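Local coordinates for putative aldolase (Bacteroides vulgatus ATCC 8482, PDB 3DXI), which is of unknown function but probably is an aldolase-like TIM-barrel protein of the HMGL-like family, at residues A[4-9]-A[38-43]; A[217-222]-A[229-234]. All coordinates share one frame; numbering follows the deposited sequence.

Both contacts lie where the barrel closes, around its first strand. Interaction 1 pairs that strand, 4-7, with the second strand through backbone hydrogen bonds; interaction 2 ties the loop leaving the eighth strand, 214-217, to the start of helix 231-241. They touch directly: Leu6 bonds through its backbone to Ala217, Thr9 OG1 meets Ile219 N, and Ile5 packs on Met231. Each is largely buried, but interaction 1 has a solvent-side end at Lys4, whereas Lys230 of interaction 2 reaches the second subunit. Regular parallel-strand bonding dominates interaction 1, while interaction 2 relies on a single bridge and a glutamate side chain gripping a loop.

Interaction 1. Residues A[4-9]-A[38-43]; sequences KILDCT and IDYLEV
Leu6 and Tyr40 pair side by side as neighbours in two parallel strands, with Leu6 CG 3.6 Å from Tyr40 CB. Here the contact is tight. Asp7 N donates to Tyr40 O (2.9 Å) and Glu42 N to Asp7 O (3.0 Å), binding strand 4-7 to 40-45 in the regular parallel pattern. Further back, Tyr40 N bonds to Ile5 O. On the barrel's outer side, Ile38 CG2 lies 3.4 Å from Ile5 O, and the Ile5 and Ile38 side chains cross at about a right angle, with Ile5 CG2 against Ile38 CG1; Met231 of helix 231-241 covers both isoleucines. The inner face carries Leu6, Tyr40 and Glu42. With its CG anti to the backbone N (chi1 -177°), Glu42 extends inward past Cys8, its OE1 3.5 Å from Cys8 CB.

The opposite end is looser. Asp39 turns its carboxylate back onto strand 4-7, and OD2 takes the N-H of Ile5 on its anti lone pair at 2.8 Å, in a nearly straight bond. Lys4 bends at chi2 and leads away into solvent, its NZ 6.6 Å from Asp39 OD1, too far for a salt bridge. The chemistry thus changes along the pair: a carboxylate extends the backbone bonding at the exposed end, whereas at the buried end salt bridges from Glu42 OE1 to Arg11 and Arg105 fix the carboxylate in place.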
loop_
_atom_site.group_PDB
_atom_site.type_symbol
_atom_site.label_atom_id
_atom_site.label_comp_id
_atom_site.label_asym_id
_atom_site.label_seq_id
_atom_site.Cartn_x
_atom_site.Cartn_y
_atom_site.Cartn_z
ATOM N N LYS A 4 21.505 -2.872 -4.852
ATOM C CA LYS A 4 21.406 -1.890 -5.916
ATOM C C LYS A 4 19.935 -1.578 -6.117
ATOM O O LYS A 4 19.096 -2.482 -6.104
ATOM C CB LYS A 4 22.007 -2.430 -7.216
ATOM C CG LYS A 4 23.517 -2.259 -7.322
ATOM C CD LYS A 4 24.227 -3.047 -6.247
ATOM C CE LYS A 4 25.722 -2.769 -6.241
ATOM N NZ LYS A 4 26.401 -3.591 -5.193
ATOM N N ILE A 5 19.630 -0.293 -6.275
ATOM C CA ILE A 5 18.262 0.162 -6.487
ATOM C C ILE A 5 18.134 0.641 -7.930
ATOM O O ILE A 5 18.916 1.474 -8.390
ATOM C CB ILE A 5 17.912 1.307 -5.512
ATOM C CG1 ILE A 5 17.975 0.779 -4.076
ATOM C CG2 ILE A 5 16.526 1.860 -5.813
ATOM C CD1 ILE A 5 17.731 1.824 -3.005
ATOM N N LEU A 6 17.152 0.093 -8.640
ATOM C CA LEU A 6 16.925 0.443 -10.037
ATOM C C LEU A 6 15.574 1.106 -10.262
ATOM O O LEU A 6 14.534 0.592 -9.847
ATOM C CB LEU A 6 17.032 -0.812 -10.917
ATOM C CG LEU A 6 16.866 -0.664 -12.436
ATOM C CD1 LEU A 6 17.556 -1.831 -13.139
ATOM C CD2 LEU A 6 15.387 -0.619 -12.802
ATOM N N ASP A 7 15.596 2.258 -10.920
ATOM C CA ASP A 7 14.366 2.974 -11.219
ATOM C C ASP A 7 14.064 2.832 -12.704
ATOM O O ASP A 7 14.933 3.071 -13.555
ATOM C CB ASP A 7 14.500 4.448 -10.839
ATOM C CG ASP A 7 13.228 5.226 -11.081
ATOM O OD1 ASP A 7 12.971 5.608 -12.239
ATOM O OD2 ASP A 7 12.473 5.443 -10.114
ATOM N N CYS A 8 12.837 2.421 -13.011
ATOM C CA CYS A 8 12.420 2.236 -14.394
ATOM C C CYS A 8 11.201 3.074 -14.763
ATOM O O CYS A 8 10.376 2.658 -15.573
ATOM C CB CYS A 8 12.143 0.748 -14.672
ATOM S SG CYS A 8 11.026 -0.079 -13.500
ATOM N N THR A 9 11.113 4.267 -14.187
ATOM C CA THR A 9 9.994 5.174 -14.440
ATOM C C THR A 9 9.662 5.385 -15.922
ATOM O O THR A 9 8.535 5.134 -16.352
ATOM C CB THR A 9 10.257 6.561 -13.796
ATOM O OG1 THR A 9 10.553 6.396 -12.401
ATOM C CG2 THR A 9 9.039 7.454 -13.944
ATOM N N ILE A 38 19.951 5.910 -6.150
ATOM C CA ILE A 38 19.502 4.955 -7.166
ATOM C C ILE A 38 20.687 4.643 -8.082
ATOM O O ILE A 38 21.262 5.535 -8.707
ATOM C CB ILE A 38 18.332 5.517 -8.011
ATOM C CG1 ILE A 38 17.029 5.469 -7.208
ATOM C CG2 ILE A 38 18.174 4.713 -9.289
ATOM C CD1 ILE A 38 16.719 6.725 -6.442
ATOM N N ASP A 39 21.023 3.361 -8.165
ATOM C CA ASP A 39 22.167 2.882 -8.928
ATOM C C ASP A 39 21.994 2.665 -10.424
ATOM O O ASP A 39 22.920 2.909 -11.198
ATOM C CB ASP A 39 22.654 1.591 -8.284
ATOM C CG ASP A 39 22.819 1.736 -6.788
ATOM O OD1 ASP A 39 23.801 2.377 -6.369
ATOM O OD2 ASP A 39 21.956 1.235 -6.037
ATOM N N TYR A 40 20.824 2.180 -10.815
ATOM C CA TYR A 40 20.513 1.899 -12.210
ATOM C C TYR A 40 19.260 2.627 -12.659
ATOM O O TYR A 40 18.307 2.787 -11.890
ATOM C CB TYR A 40 20.289 0.399 -12.412
ATOM C CG TYR A 40 21.550 -0.412 -12.558
ATOM C CD1 TYR A 40 21.954 -0.878 -13.806
ATOM C CD2 TYR A 40 22.335 -0.722 -11.449
ATOM C CE1 TYR A 40 23.109 -1.641 -13.949
ATOM C CE2 TYR A 40 23.494 -1.481 -11.581
ATOM C CZ TYR A 40 23.873 -1.936 -12.837
ATOM O OH TYR A 40 25.023 -2.672 -12.980
ATOM N N LEU A 41 19.267 3.053 -13.916
ATOM C CA LEU A 41 18.134 3.742 -14.505
ATOM C C LEU A 41 17.809 3.058 -15.829
ATOM O O LEU A 41 18.615 3.088 -16.757
ATOM C CB LEU A 41 18.468 5.213 -14.774
ATOM C CG LEU A 41 19.086 6.072 -13.667
ATOM C CD1 LEU A 41 19.306 7.478 -14.200
ATOM C CD2 LEU A 41 18.176 6.100 -12.447
ATOM N N GLU A 42 16.644 2.421 -15.906
ATOM C CA GLU A 42 16.219 1.769 -17.139
ATOM C C GLU A 42 15.326 2.811 -17.790
ATOM O O GLU A 42 14.171 2.990 -17.401
ATOM C CB GLU A 42 15.435 0.504 -16.831
ATOM C CG GLU A 42 15.029 -0.267 -18.057
ATOM C CD GLU A 42 14.431 -1.594 -17.688
ATOM O OE1 GLU A 42 13.438 -1.593 -16.930
ATOM O OE2 GLU A 42 14.955 -2.632 -18.148
ATOM N N VAL A 43 15.880 3.491 -18.787
ATOM C CA VAL A 43 15.207 4.593 -19.458
ATOM C C VAL A 43 14.257 4.286 -20.607
ATOM O O VAL A 43 13.508 5.169 -21.042
ATOM C CB VAL A 43 16.255 5.605 -19.952
ATOM C CG1 VAL A 43 17.109 6.080 -18.769
ATOM C CG2 VAL A 43 17.136 4.960 -21.016
#

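Interaction 2. Residues A[217-222]-A[229-234]; sequences ATITGM and LKMELL
Thr218 joins the two segments by a pair of backbone hydrogen bonds. Its N-H points almost straight along the C=O of Leu229 (Thr218 N to Leu229 O 3.2 Å), and its own O receives Met231 N at 2.8 Å. That carbonyl is gripped twice, because Gly221 N reaches Thr218 O from the opposite face of its plane, closing the loop back on itself. Thr220 and Gly221 both have positive phi in this tight turn.

A side-chain bond adds to these. Glu232, in the first turn of helix 231-241, places CG between its backbone N and carbonyl carbon (chi1 60°) and bends again at chi2, which brings the carboxylate to the backbone of Thr220; there OE1 accepts Thr220 N on its syn lone pair at 2.9 Å.

Apolar contacts fill the layer between the barrel strands and helix 231-241. Ala217 CB sits 3.9 Å from Met231 CE, the selenomethionine curling back over it, and Leu229 CG closes in from another direction. Ile219 CD1 meets Met231 CB at 3.9 Å, with Ile254 and Phe258 of helix 248-265 beyond. At the loop, Lys230 CG lies 3.5 Å from Gly221 N, filling the place beside the glycine, while the rest of the lysine leads away toward Thr269 of the second subunit. Together these interactions hold the loop between the eighth strand and helix 231-241, the last beta-alpha connection of a TIM barrel.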
loop_
_atom_site.group_PDB
_atom_site.type_symbol
_atom_site.label_atom_id
_atom_site.label_comp_id
_atom_site.label_asym_id
_atom_site.label_seq_id
_atom_site.Cartn_x
_atom_site.Cartn_y
_atom_site.Cartn_z
ATOM N N ALA A 217 11.721 -0.108 -8.846
ATOM C CA ALA A 217 10.664 0.799 -8.404
ATOM C C ALA A 217 10.604 1.955 -9.395
ATOM O O ALA A 217 11.460 2.062 -10.268
ATOM C CB ALA A 217 10.952 1.311 -6.998
ATOM N N THR A 218 9.585 2.804 -9.276
ATOM C CA THR A 218 9.436 3.956 -10.157
ATOM C C THR A 218 8.870 5.135 -9.366
ATOM O O THR A 218 8.219 4.938 -8.340
ATOM C CB THR A 218 8.483 3.651 -11.346
ATOM O OG1 THR A 218 7.168 3.357 -10.853
ATOM C CG2 THR A 218 8.995 2.460 -12.152
ATOM N N ILE A 219 9.131 6.353 -9.836
ATOM C CA ILE A 219 8.638 7.560 -9.175
ATOM C C ILE A 219 7.103 7.588 -9.236
ATOM O O ILE A 219 6.507 7.532 -10.313
ATOM C CB ILE A 219 9.237 8.825 -9.835
ATOM C CG1 ILE A 219 10.763 8.828 -9.653
ATOM C CG2 ILE A 219 8.614 10.083 -9.238
ATOM C CD1 ILE A 219 11.227 8.800 -8.200
ATOM N N THR A 220 6.493 7.672 -8.053
ATOM C CA THR A 220 5.044 7.659 -7.834
ATOM C C THR A 220 4.421 6.326 -8.230
ATOM O O THR A 220 3.205 6.220 -8.354
ATOM C CB THR A 220 4.282 8.811 -8.568
ATOM O OG1 THR A 220 4.359 8.631 -9.982
ATOM C CG2 THR A 220 4.861 10.174 -8.198
ATOM N N GLY A 221 5.262 5.306 -8.409
ATOM C CA GLY A 221 4.775 3.985 -8.785
ATOM C C GLY A 221 4.263 3.914 -10.214
ATOM O O GLY A 221 3.627 2.938 -10.610
HETATM N N MSE A 222 4.547 4.953 -10.992
HETATM C CA MSE A 222 4.111 5.029 -12.385
HETATM C C MSE A 222 4.350 3.716 -13.122
HETATM O O MSE A 222 5.461 3.178 -13.136
HETATM C CB MSE A 222 4.831 6.173 -13.108
HETATM C CG MSE A 222 4.340 6.428 -14.530
HETATM SE SE MSE A 222 5.255 7.935 -15.352
HETATM C CE MSE A 222 3.985 8.376 -16.752
ATOM N N LEU A 229 6.091 -0.459 -7.277
ATOM C CA LEU A 229 6.413 0.010 -5.941
ATOM C C LEU A 229 6.829 1.464 -6.132
ATOM O O LEU A 229 7.568 1.773 -7.067
ATOM C CB LEU A 229 7.590 -0.786 -5.373
ATOM C CG LEU A 229 8.368 -0.186 -4.199
ATOM C CD1 LEU A 229 7.451 0.046 -3.011
ATOM C CD2 LEU A 229 9.491 -1.131 -3.825
ATOM N N LYS A 230 6.342 2.353 -5.269
ATOM C CA LYS A 230 6.692 3.768 -5.363
ATOM C C LYS A 230 8.105 3.969 -4.823
ATOM O O LYS A 230 8.379 3.699 -3.646
ATOM C CB LYS A 230 5.685 4.622 -4.579
ATOM C CG LYS A 230 4.279 4.548 -5.159
ATOM C CD LYS A 230 3.339 5.585 -4.568
ATOM C CE LYS A 230 2.830 5.178 -3.205
ATOM N NZ LYS A 230 1.387 5.532 -3.095
HETATM N N MSE A 231 9.002 4.428 -5.694
HETATM C CA MSE A 231 10.389 4.649 -5.312
HETATM C C MSE A 231 10.485 5.520 -4.065
HETATM O O MSE A 231 11.276 5.237 -3.170
HETATM C CB MSE A 231 11.162 5.294 -6.468
HETATM C CG MSE A 231 12.624 5.594 -6.151
HETATM SE SE MSE A 231 13.661 4.003 -5.739
HETATM C CE MSE A 231 14.136 3.490 -7.560
ATOM N N GLU A 232 9.674 6.572 -3.999
ATOM C CA GLU A 232 9.694 7.466 -2.842
ATOM C C GLU A 232 9.332 6.728 -1.555
ATOM O O GLU A 232 9.820 7.078 -0.481
ATOM C CB GLU A 232 8.733 8.651 -3.040
ATOM C CG GLU A 232 7.271 8.248 -3.252
ATOM C CD GLU A 232 6.912 8.128 -4.712
ATOM O OE1 GLU A 232 7.798 7.760 -5.515
ATOM O OE2 GLU A 232 5.740 8.392 -5.058
ATOM N N LEU A 233 8.471 5.718 -1.656
ATOM C CA LEU A 233 8.081 4.957 -0.469
ATOM C C LEU A 233 9.242 4.069 -0.031
ATOM O O LEU A 233 9.515 3.926 1.160
ATOM C CB LEU A 233 6.847 4.093 -0.747
ATOM C CG LEU A 233 6.334 3.276 0.442
ATOM C CD1 LEU A 233 6.113 4.183 1.645
ATOM C CD2 LEU A 233 5.032 2.588 0.066
ATOM N N LEU A 234 9.923 3.474 -1.004
ATOM C CA LEU A 234 11.068 2.614 -0.717
ATOM C C LEU A 234 12.163 3.410 -0.012
ATOM O O LEU A 234 12.636 3.009 1.048
ATOM C CB LEU A 234 11.628 2.019 -2.010
ATOM C CG LEU A 234 12.909 1.184 -1.936
ATOM C CD1 LEU A 234 12.718 -0.009 -1.003
ATOM C CD2 LEU A 234 13.275 0.716 -3.346
#